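Local coordinates for uncharacterized protein (PDB 5BMT), which is of unknown function but probably joins an N-terminal OB-type domain to an immunoglobulin-like fold, at residues A[136-145]-A[156-164]; A[201-212]-A[224-235]. One frame throughout, in Å; residues are numbered along the deposited sequence.

Interaction 1 of 2, residues A[136-145]-A[156-164]; sequences TYIMSMDSNQ and VYTLCLRAQ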
loop_
_atom_site.group_PDB
_atom_site.type_symbol
_atom_site.label_atom_id
_atom_site.label_comp_id
_atom_site.label_asym_id
_atom_site.label_seq_id
_atom_site.Cartn_x
_atom_site.Cartn_y
_atom_site.Cartn_z
ATOM N N THR A 136 11.824 0.925 -9.956
ATOM C CA THR A 136 11.436 2.059 -9.125
ATOM C C THR A 136 10.112 2.560 -9.682
ATOM O O THR A 136 9.732 2.226 -10.823
ATOM C CB THR A 136 12.479 3.148 -8.952
ATOM O OG1 THR A 136 12.872 3.608 -10.232
ATOM C CG2 THR A 136 13.645 2.672 -8.054
ATOM N N TYR A 137 9.408 3.321 -8.872
ATOM C CA TYR A 137 8.046 3.699 -9.186
ATOM C C TYR A 137 7.761 5.149 -8.985
ATOM O O TYR A 137 8.463 5.858 -8.273
ATOM C CB TYR A 137 7.084 2.903 -8.251
ATOM C CG TYR A 137 7.183 1.405 -8.459
ATOM C CD1 TYR A 137 6.403 0.763 -9.419
ATOM C CD2 TYR A 137 8.094 0.630 -7.727
ATOM C CE1 TYR A 137 6.542 -0.600 -9.671
ATOM C CE2 TYR A 137 8.246 -0.736 -7.977
ATOM C CZ TYR A 137 7.458 -1.346 -8.944
ATOM O OH TYR A 137 7.603 -2.693 -9.218
ATOM N N ILE A 138 6.678 5.587 -9.624
ATOM C CA ILE A 138 6.142 6.902 -9.428
ATOM C C ILE A 138 4.636 6.746 -9.282
ATOM O O ILE A 138 3.969 6.191 -10.171
ATOM C CB ILE A 138 6.538 7.936 -10.545
ATOM C CG1 ILE A 138 5.763 9.259 -10.411
ATOM C CG2 ILE A 138 6.342 7.387 -11.955
ATOM C CD1 ILE A 138 6.324 10.113 -9.524
HETATM N N MSE A 139 4.110 7.207 -8.156
HETATM C CA MSE A 139 2.679 7.249 -7.893
HETATM C C MSE A 139 2.296 8.708 -7.960
HETATM O O MSE A 139 2.847 9.516 -7.210
HETATM C CB MSE A 139 2.340 6.615 -6.532
HETATM C CG MSE A 139 0.853 6.619 -6.238
HETATM SE SE MSE A 139 -0.157 5.296 -7.228
HETATM C CE MSE A 139 -0.625 4.058 -5.823
ATOM N N SER A 140 1.409 9.060 -8.883
ATOM C CA SER A 140 1.067 10.453 -9.033
ATOM C C SER A 140 -0.424 10.651 -9.103
ATOM O O SER A 140 -1.175 9.706 -9.348
ATOM C CB SER A 140 1.743 11.011 -10.290
ATOM O OG SER A 140 1.356 10.309 -11.467
HETATM N N MSE A 141 -0.832 11.898 -9.115
HETATM C CA MSE A 141 -2.230 12.201 -9.328
HETATM C C MSE A 141 -2.385 13.664 -9.577
HETATM O O MSE A 141 -1.485 14.455 -9.271
HETATM C CB MSE A 141 -3.146 11.733 -8.175
HETATM C CG MSE A 141 -2.685 12.140 -6.790
HETATM SE SE MSE A 141 -4.246 12.400 -5.681
HETATM C CE MSE A 141 -4.681 13.933 -6.312
ATOM N N ASP A 142 -3.518 14.011 -10.178
ATOM C CA ASP A 142 -3.889 15.377 -10.448
ATOM C C ASP A 142 -4.771 15.839 -9.291
ATOM O O ASP A 142 -5.905 15.379 -9.178
ATOM C CB ASP A 142 -4.602 15.456 -11.813
ATOM C CG ASP A 142 -5.223 16.800 -12.145
ATOM O OD1 ASP A 142 -4.778 17.823 -11.566
ATOM O OD2 ASP A 142 -6.144 16.834 -12.996
ATOM N N SER A 143 -4.238 16.703 -8.403
ATOM C CA SER A 143 -4.982 17.274 -7.262
ATOM C C SER A 143 -6.161 18.189 -7.686
ATOM O O SER A 143 -6.998 18.518 -6.846
ATOM C CB SER A 143 -4.037 18.040 -6.343
ATOM O OG SER A 143 -3.532 19.219 -6.943
ATOM N N ASN A 144 -6.237 18.582 -8.966
ATOM C CA ASN A 144 -7.331 19.427 -9.477
ATOM C C ASN A 144 -8.464 18.589 -10.090
ATOM O O ASN A 144 -9.470 19.156 -10.516
ATOM C CB ASN A 144 -6.813 20.421 -10.527
ATOM C CG ASN A 144 -5.886 21.473 -9.975
ATOM O OD1 ASN A 144 -5.948 21.841 -8.801
ATOM N ND2 ASN A 144 -5.045 22.022 -10.835
ATOM N N GLN A 145 -8.288 17.254 -10.162
ATOM C CA GLN A 145 -9.267 16.339 -10.747
ATOM C C GLN A 145 -10.572 16.346 -9.995
ATOM O O GLN A 145 -10.604 16.463 -8.773
ATOM C CB GLN A 145 -8.732 14.878 -10.796
ATOM C CG GLN A 145 -8.874 14.094 -9.472
ATOM C CD GLN A 145 -8.364 12.680 -9.550
ATOM O OE1 GLN A 145 -9.129 11.749 -9.725
ATOM N NE2 GLN A 145 -7.068 12.493 -9.401
ATOM N N VAL A 156 -15.263 8.565 -7.481
ATOM C CA VAL A 156 -14.022 7.785 -7.420
ATOM C C VAL A 156 -12.859 8.643 -7.952
ATOM O O VAL A 156 -12.956 9.216 -9.055
ATOM C CB VAL A 156 -14.181 6.498 -8.260
ATOM C CG1 VAL A 156 -12.886 5.681 -8.259
ATOM C CG2 VAL A 156 -15.361 5.652 -7.777
ATOM N N TYR A 157 -11.770 8.728 -7.175
ATOM C CA TYR A 157 -10.554 9.441 -7.570
ATOM C C TYR A 157 -9.627 8.473 -8.250
ATOM O O TYR A 157 -9.646 7.281 -7.942
ATOM C CB TYR A 157 -9.855 10.033 -6.327
ATOM C CG TYR A 157 -10.597 11.214 -5.747
ATOM C CD1 TYR A 157 -10.345 12.508 -6.196
ATOM C CD2 TYR A 157 -11.553 11.042 -4.745
ATOM C CE1 TYR A 157 -11.021 13.605 -5.659
ATOM C CE2 TYR A 157 -12.232 12.134 -4.196
ATOM C CZ TYR A 157 -11.960 13.412 -4.658
ATOM O OH TYR A 157 -12.604 14.495 -4.116
ATOM N N THR A 158 -8.806 8.967 -9.164
ATOM C CA THR A 158 -7.874 8.069 -9.846
ATOM C C THR A 158 -6.432 8.506 -9.592
ATOM O O THR A 158 -6.077 9.678 -9.810
ATOM C CB THR A 158 -8.174 8.046 -11.362
ATOM O OG1 THR A 158 -9.470 7.491 -11.573
ATOM C CG2 THR A 158 -7.155 7.198 -12.150
ATOM N N LEU A 159 -5.629 7.560 -9.087
ATOM C CA LEU A 159 -4.191 7.717 -8.898
ATOM C C LEU A 159 -3.518 6.978 -10.051
ATOM O O LEU A 159 -4.170 6.141 -10.690
ATOM C CB LEU A 159 -3.761 7.124 -7.547
ATOM C CG LEU A 159 -3.983 7.980 -6.299
ATOM C CD1 LEU A 159 -5.466 8.236 -6.026
ATOM C CD2 LEU A 159 -3.362 7.311 -5.087
ATOM N N CYS A 160 -2.263 7.294 -10.338
ATOM C CA CYS A 160 -1.568 6.621 -11.414
ATOM C C CYS A 160 -0.261 6.019 -10.924
ATOM O O CYS A 160 0.520 6.684 -10.253
ATOM C CB CYS A 160 -1.325 7.583 -12.564
ATOM S SG CYS A 160 -0.367 6.861 -13.909
ATOM N N LEU A 161 -0.014 4.742 -11.284
ATOM C CA LEU A 161 1.234 4.077 -10.906
ATOM C C LEU A 161 1.998 3.729 -12.163
ATOM O O LEU A 161 1.443 3.080 -13.075
ATOM C CB LEU A 161 1.005 2.810 -10.084
ATOM C CG LEU A 161 2.293 2.098 -9.616
ATOM C CD1 LEU A 161 3.091 2.948 -8.631
ATOM C CD2 LEU A 161 1.962 0.771 -8.973
ATOM N N ARG A 162 3.254 4.213 -12.239
ATOM C CA ARG A 162 4.144 3.883 -13.331
ATOM C C ARG A 162 5.461 3.355 -12.783
ATOM O O ARG A 162 5.812 3.619 -11.623
ATOM C CB ARG A 162 4.325 5.077 -14.272
ATOM C CG ARG A 162 2.963 5.320 -14.951
ATOM C CD ARG A 162 2.827 6.597 -15.714
ATOM N NE ARG A 162 3.595 6.554 -16.950
ATOM C CZ ARG A 162 3.585 7.523 -17.860
ATOM N NH1 ARG A 162 2.803 8.584 -17.700
ATOM N NH2 ARG A 162 4.314 7.414 -18.958
ATOM N N ALA A 163 6.142 2.558 -13.588
ATOM C CA ALA A 163 7.376 1.888 -13.173
ATOM C C ALA A 163 8.490 2.079 -14.172
ATOM O O ALA A 163 8.228 2.076 -15.383
ATOM C CB ALA A 163 7.123 0.397 -13.031
ATOM N N GLN A 164 9.717 2.134 -13.657
ATOM C CA GLN A 164 10.925 2.155 -14.490
ATOM C C GLN A 164 11.821 1.013 -14.069
ATOM O O GLN A 164 11.964 0.766 -12.869
ATOM C CB GLN A 164 11.706 3.473 -14.366
ATOM C CG GLN A 164 10.969 4.687 -14.935
ATOM C CD GLN A 164 11.716 5.955 -14.582
ATOM O OE1 GLN A 164 11.751 6.380 -13.425
ATOM N NE2 GLN A 164 12.345 6.582 -15.568
HETATM O O HOH W 1 11.186 5.626 -10.923
HETATM O O HOH W 2 -4.816 11.613 -11.211
#

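Interaction 2 of 2, residues A[201-212]-A[224-235]; sequences KKIVSYRVKYPL and WGYSKISQFSIE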
loop_
_atom_site.group_PDB
_atom_site.type_symbol
_atom_site.label_atom_id
_atom_site.label_comp_id
_atom_site.label_asym_id
_atom_site.label_seq_id
_atom_site.Cartn_x
_atom_site.Cartn_y
_atom_site.Cartn_z
ATOM N N LYS A 201 -19.693 13.459 2.441
ATOM C CA LYS A 201 -19.398 12.030 2.396
ATOM C C LYS A 201 -18.585 11.583 3.593
ATOM O O LYS A 201 -17.844 12.384 4.173
ATOM C CB LYS A 201 -18.682 11.647 1.082
ATOM C CG LYS A 201 -19.420 12.088 -0.185
ATOM C CD LYS A 201 -20.819 11.441 -0.385
ATOM C CE LYS A 201 -21.619 12.231 -1.406
ATOM N NZ LYS A 201 -23.035 11.769 -1.478
ATOM N N LYS A 202 -18.699 10.292 3.941
ATOM C CA LYS A 202 -18.040 9.675 5.102
ATOM C C LYS A 202 -16.875 8.769 4.701
ATOM O O LYS A 202 -16.192 8.199 5.557
ATOM C CB LYS A 202 -19.054 8.814 5.920
ATOM C CG LYS A 202 -20.390 9.422 6.261
ATOM C CD LYS A 202 -21.206 8.435 7.142
ATOM C CE LYS A 202 -21.637 7.134 6.479
ATOM N NZ LYS A 202 -23.105 7.047 6.283
ATOM N N ILE A 203 -16.700 8.567 3.391
ATOM C CA ILE A 203 -15.654 7.696 2.861
ATOM C C ILE A 203 -14.994 8.360 1.675
ATOM O O ILE A 203 -15.509 9.346 1.125
ATOM C CB ILE A 203 -16.233 6.296 2.435
ATOM C CG1 ILE A 203 -17.235 6.437 1.249
ATOM C CG2 ILE A 203 -16.835 5.510 3.626
ATOM C CD1 ILE A 203 -17.386 5.188 0.366
ATOM N N VAL A 204 -13.862 7.783 1.270
ATOM C CA VAL A 204 -13.152 8.143 0.047
ATOM C C VAL A 204 -13.046 6.884 -0.782
ATOM O O VAL A 204 -12.749 5.824 -0.233
ATOM C CB VAL A 204 -11.764 8.753 0.330
ATOM C CG1 VAL A 204 -10.920 8.845 -0.953
ATOM C CG2 VAL A 204 -11.905 10.128 0.973
ATOM N N SER A 205 -13.278 7.005 -2.090
ATOM C CA SER A 205 -13.141 5.908 -3.049
ATOM C C SER A 205 -12.079 6.279 -4.048
ATOM O O SER A 205 -12.084 7.406 -4.564
ATOM C CB SER A 205 -14.456 5.649 -3.783
ATOM O OG SER A 205 -15.481 5.213 -2.910
ATOM N N TYR A 206 -11.170 5.355 -4.336
ATOM C CA TYR A 206 -10.151 5.647 -5.339
ATOM C C TYR A 206 -9.769 4.383 -6.097
ATOM O O TYR A 206 -10.088 3.263 -5.682
ATOM C CB TYR A 206 -8.905 6.299 -4.706
ATOM C CG TYR A 206 -8.029 5.321 -3.947
ATOM C CD1 TYR A 206 -8.267 5.032 -2.603
ATOM C CD2 TYR A 206 -6.947 4.699 -4.567
ATOM C CE1 TYR A 206 -7.485 4.098 -1.913
ATOM C CE2 TYR A 206 -6.106 3.825 -3.865
ATOM C CZ TYR A 206 -6.412 3.485 -2.554
ATOM O OH TYR A 206 -5.647 2.541 -1.910
ATOM N N ARG A 207 -9.093 4.571 -7.216
ATOM C CA ARG A 207 -8.546 3.449 -7.958
ATOM C C ARG A 207 -7.178 3.849 -8.473
ATOM O O ARG A 207 -6.862 5.044 -8.485
ATOM C CB ARG A 207 -9.464 3.019 -9.092
ATOM C CG ARG A 207 -9.636 4.144 -10.091
ATOM C CD ARG A 207 -10.588 3.708 -11.157
ATOM N NE ARG A 207 -10.740 4.751 -12.160
ATOM C CZ ARG A 207 -11.342 4.553 -13.325
ATOM N NH1 ARG A 207 -11.800 3.352 -13.645
ATOM N NH2 ARG A 207 -11.452 5.540 -14.195
ATOM N N VAL A 208 -6.395 2.874 -8.931
ATOM C CA VAL A 208 -5.057 3.126 -9.452
ATOM C C VAL A 208 -5.020 2.707 -10.904
ATOM O O VAL A 208 -5.313 1.547 -11.204
ATOM C CB VAL A 208 -3.970 2.398 -8.630
ATOM C CG1 VAL A 208 -2.573 2.664 -9.214
ATOM C CG2 VAL A 208 -4.004 2.836 -7.168
ATOM N N LYS A 209 -4.636 3.650 -11.800
ATOM C CA LYS A 209 -4.474 3.331 -13.201
ATOM C C LYS A 209 -2.994 3.046 -13.489
ATOM O O LYS A 209 -2.090 3.521 -12.786
ATOM C CB LYS A 209 -5.052 4.424 -14.076
ATOM C CG LYS A 209 -4.262 5.665 -14.273
ATOM C CD LYS A 209 -4.910 6.414 -15.480
ATOM C CE LYS A 209 -3.936 7.311 -16.198
ATOM N NZ LYS A 209 -4.461 8.695 -16.361
ATOM N N TYR A 210 -2.740 2.225 -14.491
ATOM C CA TYR A 210 -1.381 1.847 -14.817
ATOM C C TYR A 210 -1.260 1.567 -16.314
ATOM O O TYR A 210 -2.256 1.218 -16.945
ATOM C CB TYR A 210 -0.969 0.577 -14.008
ATOM C CG TYR A 210 -1.907 -0.603 -14.197
ATOM C CD1 TYR A 210 -1.734 -1.496 -15.251
ATOM C CD2 TYR A 210 -2.970 -0.820 -13.326
ATOM C CE1 TYR A 210 -2.592 -2.578 -15.429
ATOM C CE2 TYR A 210 -3.841 -1.897 -13.492
ATOM C CZ TYR A 210 -3.644 -2.779 -14.545
ATOM O OH TYR A 210 -4.480 -3.858 -14.731
ATOM N N PRO A 211 -0.060 1.659 -16.888
ATOM C CA PRO A 211 0.077 1.397 -18.340
ATOM C C PRO A 211 -0.118 -0.087 -18.657
ATOM O O PRO A 211 0.537 -0.953 -18.078
ATOM C CB PRO A 211 1.517 1.837 -18.653
ATOM C CG PRO A 211 1.911 2.732 -17.537
ATOM C CD PRO A 211 1.198 2.164 -16.308
ATOM N N LEU A 212 -0.967 -0.358 -19.656
ATOM C CA LEU A 212 -1.284 -1.721 -20.073
ATOM C C LEU A 212 -0.594 -2.059 -21.396
ATOM O O LEU A 212 -0.136 -3.193 -21.581
ATOM C CB LEU A 212 -2.801 -1.819 -20.223
ATOM C CG LEU A 212 -3.415 -3.178 -20.350
ATOM C CD1 LEU A 212 -3.146 -4.053 -19.049
ATOM C CD2 LEU A 212 -4.936 -3.028 -20.520
ATOM N N TRP A 224 -4.540 1.886 -20.857
ATOM C CA TRP A 224 -4.368 1.832 -19.402
ATOM C C TRP A 224 -5.266 0.795 -18.786
ATOM O O TRP A 224 -6.385 0.552 -19.280
ATOM C CB TRP A 224 -4.740 3.204 -18.802
ATOM C CG TRP A 224 -3.938 4.349 -19.350
ATOM C CD1 TRP A 224 -4.155 5.023 -20.522
ATOM C CD2 TRP A 224 -2.740 4.883 -18.791
ATOM N NE1 TRP A 224 -3.204 6.005 -20.681
ATOM C CE2 TRP A 224 -2.327 5.947 -19.625
ATOM C CE3 TRP A 224 -2.010 4.612 -17.614
ATOM C CZ2 TRP A 224 -1.186 6.704 -19.348
ATOM C CZ3 TRP A 224 -0.877 5.366 -17.347
ATOM C CH2 TRP A 224 -0.480 6.397 -18.206
ATOM N N GLY A 225 -4.779 0.220 -17.698
ATOM C CA GLY A 225 -5.547 -0.699 -16.869
ATOM C C GLY A 225 -5.918 0.024 -15.591
ATOM O O GLY A 225 -5.308 1.048 -15.244
ATOM N N TYR A 226 -6.897 -0.511 -14.850
ATOM C CA TYR A 226 -7.353 0.109 -13.612
ATOM C C TYR A 226 -7.550 -0.950 -12.565
ATOM O O TYR A 226 -8.119 -2.028 -12.853
ATOM C CB TYR A 226 -8.701 0.859 -13.833
ATOM C CG TYR A 226 -8.605 1.968 -14.863
ATOM C CD1 TYR A 226 -8.722 1.696 -16.225
ATOM C CD2 TYR A 226 -8.374 3.286 -14.475
ATOM C CE1 TYR A 226 -8.568 2.703 -17.186
ATOM C CE2 TYR A 226 -8.276 4.312 -15.423
ATOM C CZ TYR A 226 -8.352 4.010 -16.775
ATOM O OH TYR A 226 -8.224 5.004 -17.718
ATOM N N SER A 227 -7.138 -0.638 -11.357
ATOM C CA SER A 227 -7.388 -1.524 -10.223
ATOM C C SER A 227 -8.868 -1.525 -9.881
ATOM O O SER A 227 -9.627 -0.674 -10.352
ATOM C CB SER A 227 -6.623 -1.003 -8.998
ATOM O OG SER A 227 -7.229 0.155 -8.422
ATOM N N LYS A 228 -9.258 -2.430 -8.990
ATOM C CA LYS A 228 -10.568 -2.362 -8.384
ATOM C C LYS A 228 -10.633 -1.093 -7.537
ATOM O O LYS A 228 -9.587 -0.509 -7.190
ATOM C CB LYS A 228 -10.799 -3.575 -7.467
ATOM C CG LYS A 228 -10.891 -4.890 -8.187
ATOM C CD LYS A 228 -11.506 -5.960 -7.280
ATOM C CE LYS A 228 -10.585 -6.503 -6.204
ATOM N NZ LYS A 228 -11.351 -7.186 -5.128
ATOM N N ILE A 229 -11.842 -0.673 -7.178
ATOM C CA ILE A 229 -11.994 0.472 -6.310
ATOM C C ILE A 229 -11.600 0.091 -4.870
ATOM O O ILE A 229 -11.943 -0.991 -4.365
ATOM C CB ILE A 229 -13.445 0.999 -6.399
ATOM C CG1 ILE A 229 -13.715 1.567 -7.820
ATOM C CG2 ILE A 229 -13.765 2.037 -5.280
ATOM C CD1 ILE A 229 -15.220 1.673 -8.175
ATOM N N SER A 230 -10.846 0.981 -4.230
ATOM C CA SER A 230 -10.431 0.839 -2.836
ATOM C C SER A 230 -11.077 1.950 -2.040
ATOM O O SER A 230 -11.310 3.031 -2.585
ATOM C CB SER A 230 -8.913 0.917 -2.724
ATOM O OG SER A 230 -8.251 0.081 -3.653
ATOM N N GLN A 231 -11.439 1.688 -0.793
ATOM C CA GLN A 231 -12.130 2.725 -0.015
ATOM C C GLN A 231 -11.583 2.817 1.370
ATOM O O GLN A 231 -11.084 1.824 1.924
ATOM C CB GLN A 231 -13.633 2.393 0.086
ATOM C CG GLN A 231 -14.322 2.423 -1.272
ATOM C CD GLN A 231 -15.784 2.054 -1.200
ATOM O OE1 GLN A 231 -16.187 1.128 -0.486
ATOM N NE2 GLN A 231 -16.583 2.754 -1.981
ATOM N N PHE A 232 -11.706 4.003 1.955
ATOM C CA PHE A 232 -11.324 4.184 3.351
ATOM C C PHE A 232 -12.253 5.177 4.010
ATOM O O PHE A 232 -12.829 6.052 3.359
ATOM C CB PHE A 232 -9.850 4.578 3.544
ATOM C CG PHE A 232 -9.402 5.826 2.816
ATOM C CD1 PHE A 232 -9.509 7.073 3.418
ATOM C CD2 PHE A 232 -8.817 5.742 1.555
ATOM C CE1 PHE A 232 -9.060 8.215 2.766
ATOM C CE2 PHE A 232 -8.369 6.890 0.907
ATOM C CZ PHE A 232 -8.475 8.115 1.526
ATOM N N SER A 233 -12.413 5.028 5.321
ATOM C CA SER A 233 -13.269 5.925 6.075
ATOM C C SER A 233 -12.530 7.224 6.383
ATOM O O SER A 233 -11.326 7.197 6.664
ATOM C CB SER A 233 -13.696 5.250 7.383
ATOM O OG SER A 233 -14.447 6.146 8.193
ATOM N N ILE A 234 -13.273 8.345 6.399
ATOM C CA ILE A 234 -12.715 9.653 6.787
ATOM C C ILE A 234 -13.410 10.161 8.070
ATOM O O ILE A 234 -13.280 11.331 8.430
ATOM C CB ILE A 234 -12.704 10.688 5.648
ATOM C CG1 ILE A 234 -14.104 10.826 4.992
ATOM C CG2 ILE A 234 -11.628 10.295 4.611
ATOM C CD1 ILE A 234 -14.292 12.039 4.114
ATOM N N GLU A 235 -14.115 9.250 8.770
ATOM C CA GLU A 235 -14.716 9.546 10.077
ATOM C C GLU A 235 -13.646 9.298 11.134
ATOM O O GLU A 235 -12.837 8.371 10.999
ATOM C CB GLU A 235 -15.954 8.679 10.338
ATOM C CG GLU A 235 -17.102 8.895 9.378
ATOM C CD GLU A 235 -18.352 8.136 9.773
ATOM O OE1 GLU A 235 -18.419 6.917 9.501
ATOM O OE2 GLU A 235 -19.257 8.757 10.376
HETATM O O HOH W 3 -17.064 6.111 7.291
HETATM O O HOH W 4 -6.549 -4.236 -12.923
#

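Interaction 1 of 2, residues A[136-145]-A[156-164]
Q145 meets T158 through both ends of its side-chain amide. OE1 of Q145 accepts from T158 N at 2.9 Å, and NE2 of Q145 donates to T158 O at 3.0 Å. Both bonds are nearly straight, and T158 O lies almost in the amide plane. CG of Q145 sits between the backbone N and the carbonyl carbon (chi1 82°), and the chain then runs extended to the strand. NE2 of Q145 also donates to D142 O at 3.1 Å; with the two T158 bonds this holds the amide in its rotation. D142 starts the type I turn that ends at Q145. Before the turn, residues 136-140 pair antiparallel with 160-164. On the face shared with Y137, M139 is a selenomethionine. In one of its two conformers SE of M139 lies 4.0 Å from L161 CB, so this contact is not certain. L161 CD1 reaches Y137 CB at 4.0 Å. V122 and P124 of strand 118-126 also pack on L161, so this face is part of the buried core. Beyond S140 the Q145 amide supplies the donor and acceptor that a strand backbone would otherwise offer, so T158 stays bonded where the chain turns away.

Interaction 2 of 2, residues A[201-212]-A[224-235]
K209 stacks its side chain on W224 across a long antiparallel beta hairpin formed by strands 203-214 and 221-233. CG of K209 lies between its backbone N and carbonyl carbon (chi1 78°). This lays the side chain over the indole. CE of K209 makes a CH-pi contact 3.7 Å from the centroid of the six-membered ring of W224. NZ of K209 lies farther out along the ring normal, 4.7 Å from the same centroid, in a cation-pi contact. Y226 runs beside K209 and places CD2 over the R207 guanidinium, 3.4 Å from CZ of R207. The two planes are 22° apart. R207 is extended, and its NE bonds to T158 OG1 of the adjoining strand. The pairing slips by one residue between Y206 and K209. Here S227 OG accepts from V208 N at 2.9 Å, in place of a backbone carbonyl. Past the slip, a chi1 of 56° turns the F232 ring back alongside V204, whose CB makes a CH-pi contact over its face, 3.8 Å from the centroid. Towards the other end, the Y210 ring lies over G225 CA. A water in the plane of this ring joins Y210 OH (2.8 Å) to Y226 O (2.7 Å).

Coming from the N terminus, the chain first reaches interaction 1. It closes the loop between residues 145 and 156, which includes strand 148-150. The chain then leaves through strand 173-184 and helix 186-198. Interaction 2 opens only after that helix and closes the hairpin loop between residues 212 and 224. The two contacts therefore follow in series and neither nests in nor crosses the other. They meet in space because strands 153-167 and 203-214 run parallel as neighbours. L159 O to K209 N and L161 N to K209 O, each 2.8 Å, are probable hydrogen bonds across that seam. Strand 153-167 thus links the C-terminal hairpin to strand 134-140 within one large sheet.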